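Local coordinates for protein putative endo-1,4-beta-xylanase (Bacteroides thetaiotaomicron VPI-5482, PDB 5MSX) that probably hydrolyses O-glycosidic bonds in arabinose-containing plant pectin as a family 43 glycoside hydrolase, at residues Gly151-Glu156 against Lys196-Gly201; Ile191-Lys196 against Tyr213-Gly218; Val167-Arg172 against Ser186-Ile191; Glu89-Pro94 against Pro108-Tyr113; Gly112-Ala117 against Thr143-Lys148. One frame throughout, in Å; residues are numbered along the deposited sequence. Where two conformers were deposited one is given.

From the N terminus, interaction 4 closes the first loop, pairing strand 91-92 with 109-110. Interaction 5 begins where it ends, on the shared Gly-112 and Tyr-113, and ties strand 113-119 to the loop that leads toward strand 156-159. Interaction 1 opens next, at 151-156, and closes at 196-201, bringing together two residues with predicted roles in catalysis. Nested within it, interaction 3 joins the second and fourth strands of the sheet formed by 156-159, 165-169, 173-177 and 187-190. Interaction 2 starts at Ile-191, the last residue of interaction 3; it crosses interaction 1, opening before it closes and closing after it, shares Lys-196 with it, and brings the connecting loop onto strand 210-217 of the following sheet.

Interaction 1 of 5, residues Gly151-Glu156 against Lys196-Gly201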
# COMPACT_ATOMS: atom_id res chain seq x y z
N GLY C 151 6.80 4.10 24.59
CA GLY C 151 5.90 3.38 25.47
C GLY C 151 4.45 3.62 25.09
O GLY C 151 4.08 4.69 24.65
N GLY C 152 3.63 2.60 25.29
CA GLY C 152 2.18 2.67 25.03
C GLY C 152 1.70 1.26 24.74
O GLY C 152 2.48 0.43 24.30
N ILE C 153 0.43 0.99 25.01
CA ILE C 153 -0.12 -0.34 24.82
C ILE C 153 -1.52 -0.30 24.18
O ILE C 153 -2.15 0.75 24.10
CB ILE C 153 -0.28 -1.06 26.19
CG1 ILE C 153 -1.28 -0.30 27.07
CG2 ILE C 153 1.08 -1.17 26.89
CD1 ILE C 153 -1.58 -1.00 28.37
N ASP C 154 -2.01 -1.49 23.81
CA ASP C 154 -3.41 -1.70 23.43
C ASP C 154 -3.79 -0.99 22.14
O ASP C 154 -4.69 -0.15 22.15
CB ASP C 154 -4.37 -1.25 24.56
CG ASP C 154 -4.23 -2.07 25.83
OD1 ASP C 154 -3.45 -3.04 25.84
OD2 ASP C 154 -5.00 -1.79 26.80
N ALA C 155 -3.11 -1.31 21.04
CA ALA C 155 -3.39 -0.64 19.75
C ALA C 155 -4.75 -1.03 19.19
O ALA C 155 -5.17 -2.18 19.29
CB ALA C 155 -2.33 -0.93 18.71
N GLU C 156 -5.41 -0.05 18.59
CA GLU C 156 -6.69 -0.21 17.88
C GLU C 156 -6.58 0.58 16.56
O GLU C 156 -6.22 1.77 16.58
CB GLU C 156 -7.80 0.33 18.78
CG GLU C 156 -9.18 0.52 18.18
CD GLU C 156 -9.96 -0.79 18.03
OE1 GLU C 156 -9.30 -1.87 18.11
OE2 GLU C 156 -11.21 -0.71 17.82
N LYS C 196 -11.77 11.03 33.72
CA LYS C 196 -10.35 11.44 33.59
C LYS C 196 -9.28 10.42 34.02
O LYS C 196 -8.07 10.65 33.82
CB LYS C 196 -10.12 12.73 34.39
CG LYS C 196 -11.15 13.84 34.21
CD LYS C 196 -11.15 14.40 32.80
CE LYS C 196 -12.14 15.54 32.65
NZ LYS C 196 -12.06 16.14 31.28
N GLU C 197 -9.69 9.31 34.63
CA GLU C 197 -8.74 8.37 35.22
C GLU C 197 -8.01 7.52 34.19
O GLU C 197 -8.32 7.58 32.99
CB GLU C 197 -9.40 7.51 36.31
CG GLU C 197 -10.65 6.72 35.92
CD GLU C 197 -11.95 7.50 36.09
OE1 GLU C 197 -12.85 7.04 36.84
OE2 GLU C 197 -12.08 8.59 35.50
N TYR C 198 -7.00 6.79 34.64
CA TYR C 198 -6.25 5.89 33.78
C TYR C 198 -7.17 5.07 32.85
O TYR C 198 -8.11 4.39 33.31
CB TYR C 198 -5.40 4.92 34.60
CG TYR C 198 -4.70 3.92 33.72
CD1 TYR C 198 -3.70 4.33 32.85
CD2 TYR C 198 -5.09 2.58 33.69
CE1 TYR C 198 -3.08 3.43 31.99
CE2 TYR C 198 -4.48 1.68 32.83
CZ TYR C 198 -3.47 2.10 31.99
OH TYR C 198 -2.87 1.20 31.16
N SER C 199 -6.84 5.07 31.56
CA SER C 199 -7.63 4.38 30.55
C SER C 199 -6.79 3.56 29.59
O SER C 199 -5.65 3.93 29.22
CB SER C 199 -8.43 5.40 29.73
OG SER C 199 -9.08 4.77 28.63
N GLU C 200 -7.36 2.43 29.18
CA GLU C 200 -6.70 1.55 28.20
C GLU C 200 -7.74 0.89 27.30
O GLU C 200 -8.87 1.35 27.24
CB GLU C 200 -5.81 0.55 28.94
CG GLU C 200 -6.52 -0.47 29.82
CD GLU C 200 -5.55 -1.30 30.70
OE1 GLU C 200 -4.31 -1.10 30.60
OE2 GLU C 200 -6.02 -2.16 31.48
N GLY C 201 -7.36 -0.14 26.57
CA GLY C 201 -8.30 -0.90 25.75
C GLY C 201 -9.24 -0.10 24.85
O GLY C 201 -10.43 -0.39 24.79
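Asp-154 lays its carboxylate against the stem of Glu-200: OD2 is 3.3 Å from Glu-200 CB. The same OD2 accepts the backbone N-H of Gly-201 at 2.9 Å (N-H...O 151°), on its anti side. Together they hold the aspartate beside Glu-200, and the two carboxylate planes stand 51° apart. Glu-200 CG lies between its own N and carbonyl carbon (chi1 66°), and the extended chain beyond carries OE1 to within 3.5 Å of Ile-153 CD1. Tyr-198 OH donates to Glu-200 OE1 from above the carboxylate plane at 2.8 Å. This geometry fits the predicted roles of Glu-200 as proton donor and Asp-154 as the residue that tunes and orients it, as in other family 43 five-bladed propellers. Both segments are loops: 151-156 leads into strand 156-159, and the loop at 196-201 runs on to strand 203-207, while Glu-200 N bonds to Thr-216 on strand 210-217.

Interaction 2 of 5, residues Ile191-Lys196 against Tyr213-Gly218; sequences ISTPRK and YLYTIG. With EDO (1,2-ethanediol), chain Z.
Two methyl groups, Ile-191 CD1 and Thr-193 CG2, sit on the faces of two tyrosine rings from one strand, and no hydrogen bond joins the segments. Ile-191 CD1 is 3.6 Å from the centroid of Tyr-213, only 9° off the ring normal, which places it over the centre. Over Tyr-215, Thr-193 CG2 is displaced toward the rim, 25° off the normal and 3.8 Å from the centroid. Both are CH-pi contacts in which isoleucine and threonine approach from the direction opposite to the tyrosines. Alternation along the strand turns Tyr-213, Tyr-215 and Ile-217 toward the loop. In the propeller fold of family 43, this loop links the sheet ending in strand 187-190 to the one containing 210-217, where it packs on the tyrosines that face it. Thr-193 OG1, set between its N and carbonyl carbon (chi1 65°), donates to Arg-195 O at 2.7 Å, from above the carbonyl plane. Tyr-215 OH packs 3.3 Å from Thr-193 CB and 3.6 Å from Arg-195 CB. The guanidinium of Arg-195 leads away to a salt bridge with Asp-244. Lys-196 folds back, NZ giving a 2.9 Å bond to Thr-193 O, and an ethanediol, probably from the crystallisation liquor, donates to Ser-192 O.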
# COMPACT_ATOMS: atom_id res chain seq x y z
N ILE C 191 -7.37 12.45 23.27
CA ILE C 191 -8.82 12.62 23.18
C ILE C 191 -9.32 13.12 24.52
O ILE C 191 -8.94 12.59 25.58
CB ILE C 191 -9.54 11.31 22.82
CG1 ILE C 191 -9.21 10.93 21.38
CG2 ILE C 191 -11.06 11.45 22.99
CD1 ILE C 191 -9.18 9.43 21.16
N SER C 192 -10.20 14.10 24.45
CA SER C 192 -10.85 14.66 25.62
C SER C 192 -12.10 13.84 26.02
O SER C 192 -12.96 13.56 25.18
CB SER C 192 -11.27 16.10 25.32
OG SER C 192 -11.98 16.62 26.41
N THR C 193 -12.19 13.44 27.29
CA THR C 193 -13.34 12.69 27.81
C THR C 193 -13.77 13.25 29.18
O THR C 193 -12.94 13.80 29.90
CB THR C 193 -12.98 11.18 27.96
OG1 THR C 193 -11.98 11.02 28.97
CG2 THR C 193 -12.49 10.54 26.63
N PRO C 194 -15.05 13.09 29.56
CA PRO C 194 -15.45 13.62 30.87
C PRO C 194 -14.98 12.79 32.07
O PRO C 194 -14.93 13.30 33.18
CB PRO C 194 -16.98 13.63 30.79
CG PRO C 194 -17.30 12.60 29.79
CD PRO C 194 -16.21 12.70 28.77
N ARG C 195 -14.64 11.52 31.84
CA ARG C 195 -14.03 10.69 32.89
C ARG C 195 -12.53 10.64 32.68
O ARG C 195 -12.06 10.27 31.61
CB ARG C 195 -14.70 9.31 32.90
CG ARG C 195 -16.15 9.49 33.33
CD ARG C 195 -17.00 8.27 33.15
NE ARG C 195 -18.43 8.58 33.15
CZ ARG C 195 -19.17 8.89 34.21
NH1 ARG C 195 -18.65 8.94 35.44
NH2 ARG C 195 -20.46 9.14 34.05
N LYS C 196 -11.77 11.03 33.72
CA LYS C 196 -10.35 11.44 33.59
C LYS C 196 -9.28 10.42 34.02
O LYS C 196 -8.07 10.65 33.82
CB LYS C 196 -10.12 12.73 34.39
CG LYS C 196 -11.15 13.84 34.21
CD LYS C 196 -11.15 14.40 32.80
CE LYS C 196 -12.14 15.54 32.65
NZ LYS C 196 -12.06 16.14 31.28
N TYR C 213 -15.80 6.44 20.15
CA TYR C 213 -14.58 6.16 20.88
C TYR C 213 -14.93 5.65 22.28
O TYR C 213 -15.39 6.41 23.13
CB TYR C 213 -13.69 7.43 21.00
CG TYR C 213 -12.46 7.15 21.77
CD1 TYR C 213 -11.47 6.38 21.23
CD2 TYR C 213 -12.29 7.62 23.08
CE1 TYR C 213 -10.36 6.03 21.95
CE2 TYR C 213 -11.16 7.29 23.81
CZ TYR C 213 -10.21 6.48 23.25
OH TYR C 213 -9.05 6.14 23.91
N LEU C 214 -14.69 4.37 22.50
CA LEU C 214 -14.94 3.70 23.78
C LEU C 214 -13.60 3.49 24.45
O LEU C 214 -12.64 3.07 23.78
CB LEU C 214 -15.59 2.31 23.56
CG LEU C 214 -17.07 2.22 23.13
CD1 LEU C 214 -17.36 2.97 21.85
CD2 LEU C 214 -17.43 0.75 22.98
N TYR C 215 -13.55 3.73 25.75
CA TYR C 215 -12.31 3.67 26.51
C TYR C 215 -12.58 3.07 27.90
O TYR C 215 -13.65 3.28 28.48
CB TYR C 215 -11.71 5.09 26.58
CG TYR C 215 -12.58 6.12 27.30
CD1 TYR C 215 -13.62 6.76 26.64
CD2 TYR C 215 -12.35 6.44 28.63
CE1 TYR C 215 -14.43 7.67 27.31
CE2 TYR C 215 -13.15 7.37 29.30
CZ TYR C 215 -14.18 7.97 28.65
OH TYR C 215 -14.97 8.87 29.33
N THR C 216 -11.65 2.30 28.43
CA THR C 216 -11.81 1.75 29.79
C THR C 216 -11.48 2.75 30.85
O THR C 216 -10.72 3.71 30.62
CB THR C 216 -10.96 0.47 30.07
OG1 THR C 216 -9.54 0.79 30.22
CG2 THR C 216 -11.19 -0.56 29.02
N ILE C 217 -12.13 2.54 31.99
CA ILE C 217 -11.88 3.22 33.26
C ILE C 217 -11.75 2.12 34.35
O ILE C 217 -12.43 1.09 34.26
CB ILE C 217 -13.06 4.17 33.53
CG1 ILE C 217 -12.98 5.39 32.60
CG2 ILE C 217 -13.16 4.60 34.97
CD1 ILE C 217 -11.60 6.02 32.51
N GLY C 218 -10.91 2.34 35.37
CA GLY C 218 -10.72 1.37 36.45
C GLY C 218 -9.91 0.17 36.02
O GLY C 218 -9.23 0.18 34.98
C1 EDO Z . -15.50 16.84 26.62
O1 EDO Z . -14.97 15.98 27.64
C2 EDO Z . -16.12 16.01 25.51
O2 EDO Z . -15.11 15.26 24.80

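Interaction 3 of 5, residues Val167-Arg172 against Ser186-Ile191; sequences VFWGRR and SVVQVI
Arg-172 O and Ile-191 N make the tight end of this contact: the 2.8 Å hydrogen bond is nearly straight (172°) and lies in the carbonyl plane. Val-190 CA makes a CA-H...O contact with the same oxygen at 3.4 Å. On the buried side, Ile-191 CD1 meets the edge of the Phe-168 ring, in its plane and 3.9 Å from CE2, while Phe-168 stacks on Phe-204. Arg-172 puts CD 3.5 Å from Ile-191 O; extended from CG to NE, the chain carries its guanidinium on to Thr-193 OG1 and Glu-197 O. The other side is more open to solvent. There Val-188 CG1 meets Trp-169 CH2 at 3.7 Å, and Val-190 lies along the backbone of Arg-171 and Arg-172, with CG1 4.3 Å from Arg-172 CB. The side-chain contacts join the second and fourth strands, and the hydrogen bond links the turn before 173-177 to the end of 187-190, in a four-stranded antiparallel sheet typical of a beta-propeller blade.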
# COMPACT_ATOMS: atom_id res chain seq x y z
N VAL C 167 -4.31 5.10 14.24
CA VAL C 167 -3.98 4.20 15.32
C VAL C 167 -4.40 4.87 16.64
O VAL C 167 -4.07 6.02 16.89
CB VAL C 167 -2.50 3.74 15.31
CG1 VAL C 167 -1.50 4.91 15.37
CG2 VAL C 167 -2.27 2.72 16.42
N PHE C 168 -5.21 4.15 17.42
CA PHE C 168 -5.63 4.54 18.76
C PHE C 168 -4.90 3.66 19.77
O PHE C 168 -4.75 2.48 19.56
CB PHE C 168 -7.14 4.27 18.92
CG PHE C 168 -8.01 5.18 18.12
CD1 PHE C 168 -8.36 4.86 16.81
CD2 PHE C 168 -8.50 6.35 18.67
CE1 PHE C 168 -9.17 5.69 16.07
CE2 PHE C 168 -9.33 7.21 17.93
CZ PHE C 168 -9.66 6.87 16.63
N TRP C 169 -4.43 4.22 20.87
CA TRP C 169 -3.81 3.39 21.89
C TRP C 169 -4.12 3.87 23.30
O TRP C 169 -4.90 4.78 23.45
CB TRP C 169 -2.29 3.14 21.61
CG TRP C 169 -1.34 4.29 21.74
CD1 TRP C 169 -0.50 4.55 22.83
CD2 TRP C 169 -1.04 5.29 20.75
NE1 TRP C 169 0.27 5.67 22.55
CE2 TRP C 169 -0.03 6.13 21.29
CE3 TRP C 169 -1.54 5.58 19.47
CZ2 TRP C 169 0.48 7.25 20.60
CZ3 TRP C 169 -1.03 6.68 18.78
CH2 TRP C 169 -0.02 7.50 19.35
N GLY C 170 -3.59 3.21 24.31
CA GLY C 170 -3.97 3.51 25.70
C GLY C 170 -3.66 4.93 26.12
O GLY C 170 -2.85 5.63 25.47
N ARG C 171 -4.36 5.36 27.17
CA ARG C 171 -4.31 6.72 27.71
C ARG C 171 -4.81 7.78 26.73
O ARG C 171 -4.37 8.96 26.74
CB ARG C 171 -2.93 7.03 28.31
CG ARG C 171 -2.42 5.92 29.23
CD ARG C 171 -1.33 6.44 30.18
NE ARG C 171 -1.89 7.33 31.22
CZ ARG C 171 -1.17 7.89 32.21
NH1 ARG C 171 0.16 7.68 32.29
NH2 ARG C 171 -1.76 8.67 33.11
N ARG C 172 -5.80 7.37 25.94
CA ARG C 172 -6.56 8.26 25.09
C ARG C 172 -5.74 8.86 23.91
O ARG C 172 -6.07 9.92 23.39
CB ARG C 172 -7.26 9.35 25.92
CG ARG C 172 -8.09 8.85 27.11
CD ARG C 172 -8.62 10.04 27.89
NE ARG C 172 -9.51 9.67 28.99
CZ ARG C 172 -9.13 9.10 30.13
NH1 ARG C 172 -7.85 8.79 30.37
NH2 ARG C 172 -10.05 8.79 31.06
N SER C 186 3.67 12.17 13.10
CA SER C 186 4.30 12.91 14.19
C SER C 186 3.28 13.66 15.04
O SER C 186 3.55 13.96 16.20
CB SER C 186 5.40 13.86 13.68
OG SER C 186 4.84 15.03 13.08
N VAL C 187 2.10 13.97 14.48
CA VAL C 187 1.07 14.68 15.22
C VAL C 187 0.24 13.68 16.04
O VAL C 187 -0.49 12.88 15.48
CB VAL C 187 0.16 15.50 14.29
CG1 VAL C 187 -0.91 16.23 15.09
CG2 VAL C 187 0.99 16.50 13.47
N VAL C 188 0.38 13.72 17.37
CA VAL C 188 -0.31 12.81 18.31
C VAL C 188 -1.27 13.63 19.13
O VAL C 188 -0.87 14.66 19.65
CB VAL C 188 0.69 12.13 19.27
CG1 VAL C 188 -0.06 11.15 20.20
CG2 VAL C 188 1.79 11.41 18.49
N GLN C 189 -2.55 13.23 19.20
CA GLN C 189 -3.53 13.96 20.00
C GLN C 189 -3.98 13.13 21.20
O GLN C 189 -3.91 11.90 21.18
CB GLN C 189 -4.77 14.35 19.20
CG GLN C 189 -4.53 15.16 17.92
CD GLN C 189 -4.26 16.65 18.11
OE1 GLN C 189 -3.97 17.11 19.21
NE2 GLN C 189 -4.35 17.40 17.02
N VAL C 190 -4.46 13.83 22.22
CA VAL C 190 -5.06 13.18 23.38
C VAL C 190 -6.54 13.49 23.34
O VAL C 190 -6.92 14.65 23.31
CB VAL C 190 -4.40 13.65 24.70
CG1 VAL C 190 -5.12 13.05 25.91
CG2 VAL C 190 -2.93 13.25 24.72
N ILE C 191 -7.37 12.45 23.27
CA ILE C 191 -8.82 12.62 23.18
C ILE C 191 -9.32 13.12 24.52
O ILE C 191 -8.94 12.59 25.58
CB ILE C 191 -9.54 11.31 22.82
CG1 ILE C 191 -9.21 10.93 21.38
CG2 ILE C 191 -11.06 11.45 22.99
CD1 ILE C 191 -9.18 9.43 21.16

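Interaction 4 of 5, residues Glu89-Pro94 against Pro108-Tyr113; sequences EKYWAP and PTINGY
Glu-89 begins the contact at its CB, 3.6 Å from Ile-110 CG2, just ahead of an antiparallel pairing of strands 91-92 and 109-110 within a sheet of the propeller. Its CG stays beside the same methyl at 4.0 Å. A bend at chi2 (-51°) then turns the carboxylate toward Asn-111, whose ND2 gives OE1 a 3.0 Å bond. The donor meets the anti lone pair of OE1, and that oxygen lies within 6° of the amide plane, although carboxylate and amide planes are 84° apart. At the other end of the amide, OD1 accepts Lys-90 N, so both ends are held and the rotation of the group is fixed. Asn-111 and Gly-112 are the central pair of a type I' turn from Ile-110 to Tyr-113. Trp-92 and Thr-109 form a hydrogen-bonded pair, each N bonding to the other's O, while Tyr-91 and Ile-110 are a non-hydrogen-bonded pair. On the side of the sheet that carries Tyr-91 and Ile-110, the tyrosine ring meets Ile-110 CD1 (3.8 Å from CE1) and Pro-108 CB (3.4 Å from CZ), and its OH bonds to Tyr-82. One water donates to both Lys-90 O and Thr-109 O and accepts Gly-112 N. A second accepts from Thr-109 OG1 at 2.6 Å and donates to Ala-93 O at 2.8 Å.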
# COMPACT_ATOMS: atom_id res chain seq x y z
N GLU C 89 7.35 -14.86 23.59
CA GLU C 89 7.39 -13.56 24.22
C GLU C 89 6.11 -13.39 24.99
O GLU C 89 5.17 -14.13 24.76
CB GLU C 89 7.52 -12.44 23.17
CG GLU C 89 8.62 -12.69 22.14
CD GLU C 89 9.96 -13.03 22.78
OE1 GLU C 89 10.41 -12.24 23.64
OE2 GLU C 89 10.54 -14.07 22.42
N LYS C 90 6.08 -12.41 25.88
CA LYS C 90 4.84 -11.99 26.53
C LYS C 90 4.01 -11.17 25.53
O LYS C 90 4.46 -10.18 25.01
CB LYS C 90 5.17 -11.16 27.74
CG LYS C 90 3.99 -10.94 28.69
CD LYS C 90 4.45 -10.20 29.92
CE LYS C 90 4.79 -8.75 29.63
NZ LYS C 90 4.92 -8.02 30.92
N TYR C 91 2.79 -11.62 25.28
CA TYR C 91 2.00 -11.21 24.13
C TYR C 91 0.62 -10.74 24.61
O TYR C 91 -0.13 -11.54 25.12
CB TYR C 91 1.86 -12.41 23.20
CG TYR C 91 1.30 -12.06 21.86
CD1 TYR C 91 2.13 -11.67 20.82
CD2 TYR C 91 -0.08 -12.09 21.62
CE1 TYR C 91 1.63 -11.35 19.57
CE2 TYR C 91 -0.60 -11.75 20.36
CZ TYR C 91 0.27 -11.39 19.34
OH TYR C 91 -0.19 -11.06 18.09
N TRP C 92 0.36 -9.46 24.48
CA TRP C 92 -0.83 -8.82 24.94
C TRP C 92 -1.58 -8.09 23.84
O TRP C 92 -0.98 -7.40 22.99
CB TRP C 92 -0.49 -7.73 25.95
CG TRP C 92 0.02 -8.21 27.26
CD1 TRP C 92 -0.04 -9.47 27.76
CD2 TRP C 92 0.60 -7.39 28.26
NE1 TRP C 92 0.50 -9.49 29.00
CE2 TRP C 92 0.89 -8.22 29.34
CE3 TRP C 92 0.89 -6.02 28.34
CZ2 TRP C 92 1.50 -7.75 30.51
CZ3 TRP C 92 1.51 -5.54 29.48
CH2 TRP C 92 1.81 -6.40 30.56
N ALA C 93 -2.90 -8.20 23.94
CA ALA C 93 -3.83 -7.23 23.41
C ALA C 93 -3.61 -6.90 21.91
O ALA C 93 -3.45 -5.76 21.52
CB ALA C 93 -3.79 -5.99 24.29
N PRO C 94 -3.60 -7.92 21.07
CA PRO C 94 -3.50 -7.67 19.63
C PRO C 94 -4.74 -6.94 19.12
O PRO C 94 -5.89 -7.20 19.60
CB PRO C 94 -3.48 -9.07 19.02
CG PRO C 94 -4.21 -9.91 20.01
CD PRO C 94 -3.95 -9.31 21.36
N PRO C 108 0.15 -5.99 17.97
CA PRO C 108 0.12 -6.48 19.35
C PRO C 108 1.09 -5.77 20.27
O PRO C 108 1.93 -4.97 19.83
CB PRO C 108 0.44 -7.96 19.19
CG PRO C 108 1.36 -7.99 18.02
CD PRO C 108 0.84 -6.95 17.08
N THR C 109 0.94 -6.01 21.58
CA THR C 109 1.83 -5.43 22.58
C THR C 109 2.75 -6.54 23.08
O THR C 109 2.30 -7.47 23.75
CB THR C 109 1.03 -4.77 23.69
OG1 THR C 109 0.27 -3.72 23.11
CG2 THR C 109 1.93 -4.20 24.79
N ILE C 110 4.02 -6.47 22.69
CA ILE C 110 4.96 -7.58 22.89
C ILE C 110 6.03 -7.12 23.88
O ILE C 110 6.68 -6.09 23.67
CB ILE C 110 5.54 -8.10 21.56
CG1 ILE C 110 4.39 -8.39 20.58
CG2 ILE C 110 6.35 -9.37 21.77
CD1 ILE C 110 4.76 -9.13 19.29
N ASN C 111 6.12 -7.86 24.99
CA ASN C 111 6.94 -7.48 26.15
C ASN C 111 6.74 -6.03 26.55
O ASN C 111 7.70 -5.32 26.77
CB ASN C 111 8.42 -7.81 25.89
CG ASN C 111 8.62 -9.27 25.57
OD1 ASN C 111 8.03 -10.14 26.21
ND2 ASN C 111 9.41 -9.56 24.57
N GLY C 112 5.48 -5.61 26.61
CA GLY C 112 5.12 -4.24 27.00
C GLY C 112 5.05 -3.15 25.92
O GLY C 112 4.72 -1.99 26.22
N TYR C 113 5.35 -3.49 24.67
CA TYR C 113 5.50 -2.46 23.63
C TYR C 113 4.80 -2.85 22.34
O TYR C 113 4.80 -4.01 21.96
CB TYR C 113 6.99 -2.14 23.37
CG TYR C 113 7.65 -1.45 24.53
CD1 TYR C 113 8.19 -2.17 25.58
CD2 TYR C 113 7.72 -0.07 24.59
CE1 TYR C 113 8.79 -1.52 26.66
CE2 TYR C 113 8.33 0.58 25.64
CZ TYR C 113 8.85 -0.16 26.67
OH TYR C 113 9.41 0.50 27.73
O HOH W 1 3.39 -7.70 26.24
O HOH W 2 -1.52 -3.76 21.19

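Interaction 5 of 5, residues Gly112-Ala117 against Thr143-Lys148; sequences GYMYPA and TLLQSK. With EDO (1,2-ethanediol), chain Y.
Strand 113-119 of a propeller sheet is met here by the loop before strand 156-159, through Met-114 and Leu-144. Leu-144 N donates to Met-114 O at 2.9 Å; the bond is straight at the hydrogen (171°) but arrives from above the carbonyl plane. Around it the packing is apolar. Met-114, bent at chi3 (-56°), brings CE to 3.9 Å from Leu-145 CD1, and Trp-169 of strand 165-169 borders both residues. The loop thus bridges two sheets of the propeller, with Leu-144 also touching Val-167. Pro-116 CD lies 3.9 Å from Leu-144 CB. Thr-143 CG2 makes an off-centre CH-pi contact with Tyr-115, 4.2 Å from the ring centroid and 29° off the normal, while the hydroxyl of that tyrosine bonds to Thr-140 N. Bonds within the loop help hold its shape: Thr-143 OG1 donates to Leu-145 O at 2.7 Å, and Gln-146 NE2 reaches back to Thr-143 O at 2.9 Å. A water accepts Leu-145 N at 2.8 Å.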
# COMPACT_ATOMS: atom_id res chain seq x y z
N GLY C 112 5.48 -5.61 26.61
CA GLY C 112 5.12 -4.24 27.00
C GLY C 112 5.05 -3.15 25.92
O GLY C 112 4.72 -1.99 26.22
N TYR C 113 5.35 -3.49 24.67
CA TYR C 113 5.50 -2.46 23.63
C TYR C 113 4.80 -2.85 22.34
O TYR C 113 4.80 -4.01 21.96
CB TYR C 113 6.99 -2.14 23.37
CG TYR C 113 7.65 -1.45 24.53
CD1 TYR C 113 8.19 -2.17 25.58
CD2 TYR C 113 7.72 -0.07 24.59
CE1 TYR C 113 8.79 -1.52 26.66
CE2 TYR C 113 8.33 0.58 25.64
CZ TYR C 113 8.85 -0.16 26.67
OH TYR C 113 9.41 0.50 27.73
N MET C 114 4.22 -1.86 21.66
CA MET C 114 3.49 -2.11 20.43
C MET C 114 4.45 -2.28 19.25
O MET C 114 5.38 -1.49 19.13
CB MET C 114 2.53 -0.97 20.17
CG MET C 114 1.43 -0.89 21.24
SD MET C 114 0.34 0.50 21.00
CE MET C 114 1.47 1.90 20.99
N TYR C 115 4.17 -3.27 18.40
CA TYR C 115 4.86 -3.54 17.14
C TYR C 115 3.87 -3.77 15.99
O TYR C 115 2.87 -4.46 16.17
CB TYR C 115 5.70 -4.81 17.22
CG TYR C 115 6.81 -4.74 18.22
CD1 TYR C 115 6.56 -4.97 19.57
CD2 TYR C 115 8.12 -4.45 17.81
CE1 TYR C 115 7.58 -4.88 20.50
CE2 TYR C 115 9.15 -4.39 18.72
CZ TYR C 115 8.90 -4.59 20.07
OH TYR C 115 9.93 -4.50 20.98
N PRO C 116 4.20 -3.25 14.79
CA PRO C 116 3.48 -3.64 13.58
C PRO C 116 3.97 -4.96 13.00
O PRO C 116 5.17 -5.18 12.87
CB PRO C 116 3.78 -2.49 12.62
CG PRO C 116 5.14 -2.00 13.03
CD PRO C 116 5.25 -2.24 14.51
N ALA C 117 3.03 -5.84 12.66
CA ALA C 117 3.34 -7.12 12.06
C ALA C 117 2.49 -7.29 10.82
O ALA C 117 1.43 -6.66 10.70
CB ALA C 117 3.09 -8.25 13.05
N THR C 143 9.62 -1.13 17.02
CA THR C 143 8.38 -0.69 17.66
C THR C 143 7.55 0.24 16.75
O THR C 143 8.10 0.98 15.91
CB THR C 143 8.65 0.09 18.96
OG1 THR C 143 9.57 1.13 18.70
CG2 THR C 143 9.17 -0.82 20.08
N LEU C 144 6.23 0.21 16.97
CA LEU C 144 5.29 1.06 16.25
C LEU C 144 5.56 2.52 16.52
O LEU C 144 5.59 3.33 15.59
CB LEU C 144 3.85 0.71 16.64
CG LEU C 144 2.73 1.45 15.89
CD1 LEU C 144 2.73 1.07 14.42
CD2 LEU C 144 1.37 1.19 16.53
N LEU C 145 5.71 2.90 17.78
CA LEU C 145 6.07 4.29 18.07
C LEU C 145 7.59 4.43 17.91
O LEU C 145 8.33 3.47 18.04
CB LEU C 145 5.63 4.69 19.45
CG LEU C 145 4.12 4.59 19.73
CD1 LEU C 145 3.83 4.95 21.18
CD2 LEU C 145 3.35 5.49 18.78
N GLN C 146 8.04 5.64 17.60
CA GLN C 146 9.45 5.91 17.31
C GLN C 146 9.99 7.14 18.04
O GLN C 146 11.09 7.58 17.76
CB GLN C 146 9.63 6.05 15.78
CG GLN C 146 9.57 4.72 15.02
CD GLN C 146 10.75 3.81 15.37
OE1 GLN C 146 11.84 4.29 15.65
NE2 GLN C 146 10.52 2.50 15.36
N SER C 147 9.25 7.67 19.01
CA SER C 147 9.77 8.69 19.89
C SER C 147 10.84 8.05 20.79
O SER C 147 10.93 6.84 20.88
CB SER C 147 8.65 9.34 20.69
OG SER C 147 7.73 8.38 21.22
N LYS C 148 11.66 8.89 21.42
CA LYS C 148 12.73 8.47 22.33
C LYS C 148 12.21 7.43 23.34
O LYS C 148 12.78 6.35 23.47
CB LYS C 148 13.27 9.71 23.06
CG LYS C 148 14.41 9.48 24.05
CD LYS C 148 14.93 10.82 24.58
CE LYS C 148 15.69 10.69 25.89
NZ LYS C 148 16.82 9.71 25.80
C1 EDO Y . 5.15 9.20 15.51
O1 EDO Y . 4.77 9.18 16.89
C2 EDO Y . 6.20 8.13 15.18
O2 EDO Y . 6.40 7.24 16.29
O HOH W 3 5.55 1.06 19.95